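Long-range contacts in homoserine kinase (Cytophaga hutchinsonii, PDB 4P52), which probably catalyses the ATP-dependent phosphorylation of the side-chain hydroxyl of L-homoserine, a step on the pathway to threonine: residues 26-31 against 55-60; 66-71 against 104-109. All coordinates share one frame; numbering follows the deposited sequence.

How the interactions relate
Both interactions belong to one mixed sheet in the part of the molecule that carries the GHMP kinase N-terminal family region, and their centres lie about 9 Å apart. Strands 52-61 and 103-110 are neighbours, so the four strands run on from interaction 1 to interaction 2 through backbone bonds such as L57 N to E107 O. Interaction 1 is antiparallel, regular and buried, with an aliphatic face under helix 120-135. Interaction 2 is parallel, interrupted by a bulge and only partly buried; its aliphatic face receives helix 86-98, while arginine, serine and glutamates occupy the other face, with a bulged threonine beside them.

Interaction 1. Residues 26-31 against 55-60; sequences SIKVFA and EVLLRL
S26 and R59 face each other as a non-hydrogen-bonded pair near one end of this antiparallel pairing. A small serine suits a place beside a long arginine: S26 CB lies 4.0 Å from R59 NH1, while the arginine spends its NE on a salt bridge to E107 of strand 103-110. L57 CD2 lies over the rim of one face of that guanidinium, 3.6 Å above its plane. I27 begins the hydrogen-bonded pairs, its N giving to L58 O at 3.0 Å and its O receiving L58 N at 2.9 Å. The two side chains run side by side, I27 CG2 against L58 CB, on the face shared with V29 and V56. K28 turns to the other face. With CG anti to the backbone N (chi1 -161°) and an extended chain beyond it, its NZ passes its direct neighbour L57 and reaches diagonally to E55 OE1, 3.2 Å away, in a salt bridge whose hydrogen bond is weak. V29 returns to the aliphatic face, and V29 N to V56 O (2.8 Å) is matched by the reverse bond from V56 N to V29 O. These beta-branched valines favour the extended backbone and pack on helix 120-135. F30 meets E55 through hydrocarbon: E55 CG sits at the ring edge, 4.0 Å from F30 CD2, with the carboxylate plane turned 74° from the ring. I331, near the C-terminal strand, touches K28, F30 and E55. Were E55 an alanine, the K28 ammonium would probably lose its mate in this pairing and the F30 edge the CG that lies against it. The chemistry thus implies a two-sided strand pair, its aliphatic face seating a helix and its other face mixing polar and apolar groups, with a weakly bonded lysine beside the largely buried E55.

Interaction 2. Residues 66-71 against 104-109; sequences VRITSI and IEIELT
V66 to I71 runs parallel to I104 to L108, the segment axes 33° apart, and a beta bulge near T69 shifts the pairing by one residue between I68-I106 and S70-E107. These are the two strands of a beta-alpha-beta unit connected through helix 86-98. R67 bonds from N to I104 O (2.9 Å) and accepts I106 N on its O; T69 N gives to I106 O at the bulge, and beyond it L108 N finds S70 O. On the face toward the helix, aliphatic residues suit the packing against it: I106 CD1 meets V66 CG1 at 3.5 Å and I68 CG1 at 4.2 Å, and all three side chains touch S88 of the helix. The other face is polar. R67 bends at chi3 (-55°), bringing NH2 into a salt bridge with E105 OE2 at 2.9 Å. The carboxylate oxygen lies in the guanidinium plane and is met on its anti side, the two flat groups standing 76° apart. S61 OG, at the end of strand 52-61, bonds the same NH2 and K63 O bonds NH1, which should limit the rotation of the guanidinium. T69 lies alongside E107, its methyl CG2 3.6 Å from E107 CG, so hydrocarbon meets hydrocarbon while E107 OE2 is taken by the salt bridge to R59 NE. At the far end one water links the strands, 2.8 Å from S70 OG and donating to L108 O at 2.8 Å.

Interaction 1. Residues 26-31 against 55-60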
ATOM      1  N   SER A  26       0.174  -2.426  43.678  1.00 36.09           N
ATOM      2  CA  SER A  26       0.373  -1.327  42.788  1.00 34.71           C
ATOM      3  C   SER A  26       1.230  -1.762  41.598  1.00 33.20           C
ATOM      4  O   SER A  26       1.931  -2.767  41.648  1.00 33.92           O
ATOM      5  CB  SER A  26       1.004  -0.147  43.536  1.00 35.41           C
ATOM      6  OG  SER A  26       2.400  -0.324  43.714  1.00 36.36           O
ATOM      7  N   ILE A  27       1.196  -0.996  40.527  1.00 31.54           N
ATOM      8  CA  ILE A  27       2.020  -1.323  39.382  1.00 29.46           C
ATOM      9  C   ILE A  27       2.391  -0.039  38.663  1.00 28.26           C
ATOM     10  O   ILE A  27       1.632   0.907  38.669  1.00 27.84           O
ATOM     11  CB  ILE A  27       1.264  -2.288  38.451  1.00 28.16           C
ATOM     12  CG1 ILE A  27       2.187  -2.851  37.375  1.00 26.72           C
ATOM     13  CG2 ILE A  27       0.053  -1.599  37.862  1.00 27.97           C
ATOM     14  CD1 ILE A  27       1.603  -4.010  36.585  1.00 26.66           C
ATOM     15  N   LYS A  28       3.561  -0.014  38.042  1.00 28.18           N
ATOM     16  CA  LYS A  28       3.955   1.122  37.249  1.00 28.80           C
ATOM     17  C   LYS A  28       4.264   0.656  35.822  1.00 28.84           C
ATOM     18  O   LYS A  28       5.054  -0.277  35.622  1.00 29.53           O
ATOM     19  CB  LYS A  28       5.162   1.779  37.899  1.00 30.67           C
ATOM     20  CG  LYS A  28       5.385   3.198  37.443  1.00 34.61           C
ATOM     21  CD  LYS A  28       6.428   3.925  38.274  1.00 38.40           C
ATOM     22  CE  LYS A  28       6.457   5.384  37.834  1.00 43.29           C
ATOM     23  NZ  LYS A  28       7.684   6.076  38.308  1.00 47.85           N
ATOM     24  N   VAL A  29       3.631   1.271  34.828  1.00 26.99           N
ATOM     25  CA  VAL A  29       3.888   0.893  33.447  1.00 25.52           C
ATOM     26  C   VAL A  29       4.398   2.070  32.645  1.00 25.93           C
ATOM     27  O   VAL A  29       3.956   3.216  32.822  1.00 27.25           O
ATOM     28  CB  VAL A  29       2.642   0.326  32.750  1.00 25.83           C
ATOM     29  CG1 VAL A  29       2.946   0.066  31.282  1.00 25.81           C
ATOM     30  CG2 VAL A  29       2.186  -0.970  33.410  1.00 26.45           C
ATOM     31  N   PHE A  30       5.313   1.787  31.737  1.00 24.30           N
ATOM     32  CA  PHE A  30       5.790   2.790  30.824  1.00 23.79           C
ATOM     33  C   PHE A  30       5.279   2.445  29.427  1.00 23.09           C
ATOM     34  O   PHE A  30       5.282   1.293  29.037  1.00 23.37           O
ATOM     35  CB  PHE A  30       7.316   2.829  30.864  1.00 24.08           C
ATOM     36  CG  PHE A  30       7.946   3.495  29.684  1.00 25.52           C
ATOM     37  CD1 PHE A  30       8.139   2.792  28.478  1.00 27.18           C
ATOM     38  CD2 PHE A  30       8.360   4.827  29.763  1.00 26.92           C
ATOM     39  CE1 PHE A  30       8.732   3.402  27.370  1.00 28.33           C
ATOM     40  CE2 PHE A  30       8.962   5.444  28.664  1.00 29.64           C
ATOM     41  CZ  PHE A  30       9.157   4.724  27.466  1.00 29.93           C
ATOM     42  N   ALA A  31       4.843   3.441  28.663  1.00 22.58           N
ATOM     43  CA  ALA A  31       4.375   3.177  27.303  1.00 21.38           C
ATOM     44  C   ALA A  31       5.065   4.151  26.362  1.00 21.93           C
ATOM     45  O   ALA A  31       5.190   5.322  26.692  1.00 22.61           O
ATOM     46  CB  ALA A  31       2.874   3.269  27.205  1.00 19.74           C
ATOM     47  N   GLU A  55       4.514   7.370  31.846  1.00 27.79           N
ATOM     48  CA  GLU A  55       4.418   6.382  32.918  1.00 28.48           C
ATOM     49  C   GLU A  55       3.103   6.504  33.666  1.00 27.77           C
ATOM     50  O   GLU A  55       2.654   7.616  33.972  1.00 28.66           O
ATOM     51  CB  GLU A  55       5.589   6.535  33.883  1.00 32.18           C
ATOM     52  CG  GLU A  55       6.937   6.246  33.252  1.00 37.66           C
ATOM     53  CD  GLU A  55       8.109   6.491  34.186  1.00 48.93           C
ATOM     54  OE1 GLU A  55       7.918   7.051  35.303  1.00 49.87           O
ATOM     55  OE2 GLU A  55       9.244   6.108  33.799  1.00 56.47           O
ATOM     56  N   VAL A  56       2.488   5.363  33.965  1.00 26.57           N
ATOM     57  CA  VAL A  56       1.284   5.335  34.785  1.00 26.24           C
ATOM     58  C   VAL A  56       1.488   4.419  35.976  1.00 26.93           C
ATOM     59  O   VAL A  56       1.960   3.298  35.822  1.00 26.73           O
ATOM     60  CB  VAL A  56       0.060   4.884  33.975  1.00 25.35           C
ATOM     61  CG1 VAL A  56      -1.173   4.729  34.854  1.00 25.30           C
ATOM     62  CG2 VAL A  56      -0.236   5.922  32.904  1.00 25.33           C
ATOM     63  N   LEU A  57       1.155   4.917  37.166  1.00 27.53           N
ATOM     64  CA  LEU A  57       1.186   4.107  38.370  1.00 28.75           C
ATOM     65  C   LEU A  57      -0.251   3.911  38.844  1.00 29.69           C
ATOM     66  O   LEU A  57      -1.002   4.883  38.913  1.00 30.81           O
ATOM     67  CB  LEU A  57       2.036   4.790  39.443  1.00 29.82           C
ATOM     68  CG  LEU A  57       2.277   3.998  40.748  1.00 31.47           C
ATOM     69  CD1 LEU A  57       3.625   4.320  41.402  1.00 30.93           C
ATOM     70  CD2 LEU A  57       1.141   4.247  41.723  1.00 32.21           C
ATOM     71  N   LEU A  58      -0.648   2.676  39.145  1.00 28.74           N
ATOM     72  CA  LEU A  58      -1.983   2.402  39.660  1.00 30.07           C
ATOM     73  C   LEU A  58      -1.848   1.765  41.014  1.00 32.02           C
ATOM     74  O   LEU A  58      -0.998   0.894  41.160  1.00 32.08           O
ATOM     75  CB  LEU A  58      -2.712   1.409  38.767  1.00 29.88           C
ATOM     76  CG  LEU A  58      -2.895   1.754  37.293  1.00 30.03           C
ATOM     77  CD1 LEU A  58      -3.904   0.781  36.726  1.00 30.92           C
ATOM     78  CD2 LEU A  58      -3.381   3.178  37.083  1.00 29.76           C
ATOM     79  N   ARG A  59      -2.663   2.171  41.991  1.00 32.94           N
ATOM     80  CA  ARG A  59      -2.750   1.438  43.258  1.00 35.44           C
ATOM     81  C   ARG A  59      -4.173   0.987  43.483  1.00 37.22           C
ATOM     82  O   ARG A  59      -5.115   1.660  43.068  1.00 37.80           O
ATOM     83  CB  ARG A  59      -2.336   2.273  44.480  1.00 37.80           C
ATOM     84  CG  ARG A  59      -1.230   3.266  44.248  1.00 38.90           C
ATOM     85  CD  ARG A  59      -0.935   4.110  45.487  1.00 41.81           C
ATOM     86  NE  ARG A  59       0.301   4.886  45.273  1.00 44.20           N
ATOM     87  CZ  ARG A  59       1.558   4.401  45.395  1.00 46.15           C
ATOM     88  NH1 ARG A  59       1.813   3.128  45.749  1.00 43.13           N
ATOM     89  NH2 ARG A  59       2.595   5.204  45.169  1.00 48.39           N
ATOM     90  N   LEU A  60      -4.327  -0.133  44.176  1.00 38.45           N
ATOM     91  CA  LEU A  60      -5.633  -0.604  44.577  1.00 41.39           C
ATOM     92  C   LEU A  60      -6.144   0.242  45.740  1.00 45.86           C
ATOM     93  O   LEU A  60      -5.374   0.601  46.631  1.00 46.51           O
ATOM     94  CB  LEU A  60      -5.556  -2.067  45.005  1.00 41.35           C
ATOM     95  CG  LEU A  60      -5.104  -3.004  43.895  1.00 40.42           C
ATOM     96  CD1 LEU A  60      -4.931  -4.398  44.479  1.00 40.60           C
ATOM     97  CD2 LEU A  60      -6.079  -2.985  42.720  1.00 39.10           C
TER

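Interaction 2. Residues 66-71 against 104-109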
ATOM      1  N   VAL A  66     -12.610   5.064  40.120  1.00 46.37           N
ATOM      2  CA  VAL A  66     -11.325   5.300  39.530  1.00 43.64           C
ATOM      3  C   VAL A  66     -11.048   6.781  39.724  1.00 44.35           C
ATOM      4  O   VAL A  66     -11.837   7.597  39.293  1.00 47.33           O
ATOM      5  CB  VAL A  66     -11.363   4.938  38.041  1.00 41.69           C
ATOM      6  CG1 VAL A  66     -10.025   5.220  37.376  1.00 38.93           C
ATOM      7  CG2 VAL A  66     -11.755   3.475  37.874  1.00 41.42           C
ATOM      8  N   ARG A  67      -9.942   7.124  40.378  1.00 42.89           N
ATOM      9  CA  ARG A  67      -9.646   8.515  40.727  1.00 42.38           C
ATOM     10  C   ARG A  67      -8.258   8.894  40.308  1.00 40.28           C
ATOM     11  O   ARG A  67      -7.349   8.085  40.377  1.00 40.25           O
ATOM     12  CB  ARG A  67      -9.748   8.736  42.241  1.00 44.41           C
ATOM     13  CG  ARG A  67     -11.068   8.321  42.871  1.00 47.84           C
ATOM     14  CD  ARG A  67     -11.105   8.628  44.355  1.00 51.04           C
ATOM     15  NE  ARG A  67      -9.990   8.033  45.093  1.00 52.72           N
ATOM     16  CZ  ARG A  67      -9.868   6.733  45.381  1.00 57.33           C
ATOM     17  NH1 ARG A  67     -10.790   5.846  44.982  1.00 58.55           N
ATOM     18  NH2 ARG A  67      -8.812   6.307  46.074  1.00 57.20           N
ATOM     19  N   ILE A  68      -8.072  10.138  39.904  1.00 39.71           N
ATOM     20  CA  ILE A  68      -6.731  10.611  39.617  1.00 39.47           C
ATOM     21  C   ILE A  68      -6.124  11.351  40.799  1.00 42.76           C
ATOM     22  O   ILE A  68      -6.611  12.386  41.234  1.00 45.13           O
ATOM     23  CB  ILE A  68      -6.680  11.452  38.353  1.00 37.98           C
ATOM     24  CG1 ILE A  68      -7.075  10.540  37.188  1.00 38.73           C
ATOM     25  CG2 ILE A  68      -5.290  12.076  38.205  1.00 36.70           C
ATOM     26  CD1 ILE A  68      -7.324  11.265  35.891  1.00 40.68           C
ATOM     27  N   THR A  69      -5.039  10.794  41.294  1.00 42.42           N
ATOM     28  CA  THR A  69      -4.392  11.250  42.497  1.00 44.65           C
ATOM     29  C   THR A  69      -3.451  12.382  42.156  1.00 44.79           C
ATOM     30  O   THR A  69      -3.246  13.272  42.964  1.00 46.86           O
ATOM     31  CB  THR A  69      -3.617  10.057  43.121  1.00 47.64           C
ATOM     32  OG1 THR A  69      -4.509   9.321  43.961  1.00 51.46           O
ATOM     33  CG2 THR A  69      -2.350  10.480  43.901  1.00 47.43           C
ATOM     34  N   SER A  70      -2.870  12.356  40.964  1.00 43.53           N
ATOM     35  CA  SER A  70      -1.750  13.227  40.688  1.00 43.40           C
ATOM     36  C   SER A  70      -1.298  13.146  39.239  1.00 42.74           C
ATOM     37  O   SER A  70      -1.255  12.059  38.658  1.00 43.01           O
ATOM     38  CB  SER A  70      -0.606  12.855  41.622  1.00 45.50           C
ATOM     39  OG  SER A  70       0.627  12.881  40.942  1.00 49.09           O
ATOM     40  N   ILE A  71      -0.949  14.297  38.672  1.00 42.35           N
ATOM     41  CA  ILE A  71      -0.398  14.390  37.312  1.00 41.48           C
ATOM     42  C   ILE A  71       0.856  15.262  37.332  1.00 41.90           C
ATOM     43  O   ILE A  71       0.862  16.325  37.921  1.00 43.91           O
ATOM     44  CB  ILE A  71      -1.435  14.953  36.308  1.00 40.65           C
ATOM     45  CG1 ILE A  71      -2.720  14.102  36.306  1.00 40.52           C
ATOM     46  CG2 ILE A  71      -0.850  15.007  34.911  1.00 38.68           C
ATOM     47  CD1 ILE A  71      -3.820  14.632  35.405  1.00 39.40           C
ATOM     48  N   ILE A 104      -9.429   2.353  42.266  1.00 37.31           N
ATOM     49  CA  ILE A 104      -8.136   2.525  41.646  1.00 36.11           C
ATOM     50  C   ILE A 104      -7.714   3.976  41.767  1.00 37.58           C
ATOM     51  O   ILE A 104      -8.488   4.869  41.406  1.00 37.59           O
ATOM     52  CB  ILE A 104      -8.185   2.196  40.135  1.00 34.70           C
ATOM     53  CG1 ILE A 104      -8.464   0.717  39.870  1.00 35.10           C
ATOM     54  CG2 ILE A 104      -6.900   2.607  39.450  1.00 32.93           C
ATOM     55  CD1 ILE A 104      -7.431  -0.259  40.407  1.00 34.41           C
ATOM     56  N   GLU A 105      -6.499   4.216  42.268  1.00 38.52           N
ATOM     57  CA  GLU A 105      -5.882   5.541  42.183  1.00 39.08           C
ATOM     58  C   GLU A 105      -4.840   5.537  41.097  1.00 36.29           C
ATOM     59  O   GLU A 105      -4.078   4.575  40.967  1.00 36.99           O
ATOM     60  CB  GLU A 105      -5.208   5.924  43.479  1.00 44.20           C
ATOM     61  CG  GLU A 105      -6.140   6.017  44.670  1.00 53.80           C
ATOM     62  CD  GLU A 105      -5.397   6.265  45.980  1.00 64.85           C
ATOM     63  OE1 GLU A 105      -4.168   5.990  46.059  1.00 66.55           O
ATOM     64  OE2 GLU A 105      -6.052   6.733  46.941  1.00 73.28           O
ATOM     65  N   ILE A 106      -4.784   6.625  40.341  1.00 34.08           N
ATOM     66  CA  ILE A 106      -3.863   6.769  39.235  1.00 31.51           C
ATOM     67  C   ILE A 106      -2.933   7.920  39.519  1.00 32.69           C
ATOM     68  O   ILE A 106      -3.386   8.992  39.857  1.00 35.46           O
ATOM     69  CB  ILE A 106      -4.634   7.085  37.929  1.00 29.76           C
ATOM     70  CG1 ILE A 106      -5.641   5.970  37.628  1.00 29.63           C
ATOM     71  CG2 ILE A 106      -3.683   7.353  36.755  1.00 27.20           C
ATOM     72  CD1 ILE A 106      -6.763   6.382  36.713  1.00 29.29           C
ATOM     73  N   GLU A 107      -1.633   7.698  39.390  1.00 33.12           N
ATOM     74  CA  GLU A 107      -0.651   8.762  39.345  1.00 35.35           C
ATOM     75  C   GLU A 107      -0.090   8.718  37.933  1.00 36.20           C
ATOM     76  O   GLU A 107       0.393   7.683  37.488  1.00 35.94           O
ATOM     77  CB  GLU A 107       0.458   8.537  40.371  1.00 38.74           C
ATOM     78  CG  GLU A 107       0.004   8.674  41.815  1.00 47.94           C
ATOM     79  CD  GLU A 107       0.906   7.962  42.831  1.00 58.55           C
ATOM     80  OE1 GLU A 107       2.105   7.751  42.534  1.00 63.22           O
ATOM     81  OE2 GLU A 107       0.417   7.602  43.938  1.00 63.40           O
ATOM     82  N   LEU A 108      -0.170   9.830  37.211  1.00 37.97           N
ATOM     83  CA  LEU A 108       0.310   9.867  35.833  1.00 37.94           C
ATOM     84  C   LEU A 108       1.532  10.753  35.692  1.00 37.18           C
ATOM     85  O   LEU A 108       1.512  11.894  36.116  1.00 40.02           O
ATOM     86  CB  LEU A 108      -0.812  10.330  34.901  1.00 40.17           C
ATOM     87  CG  LEU A 108      -0.422  10.829  33.498  1.00 43.93           C
ATOM     88  CD1 LEU A 108       0.294   9.787  32.634  1.00 43.61           C
ATOM     89  CD2 LEU A 108      -1.658  11.344  32.770  1.00 47.92           C
ATOM     90  N   THR A 109       2.586  10.234  35.079  1.00 35.41           N
ATOM     91  CA  THR A 109       3.794  11.012  34.834  1.00 34.31           C
ATOM     92  C   THR A 109       4.056  11.163  33.348  1.00 35.46           C
ATOM     93  O   THR A 109       4.408  10.201  32.673  1.00 35.92           O
ATOM     94  CB  THR A 109       5.037  10.329  35.427  1.00 35.12           C
ATOM     95  OG1 THR A 109       4.763   9.876  36.761  1.00 39.17           O
ATOM     96  CG2 THR A 109       6.217  11.278  35.430  1.00 33.40           C
TER
HETATM   97  O   HOH W   1       2.182  11.715  38.870  1.00 44.67           O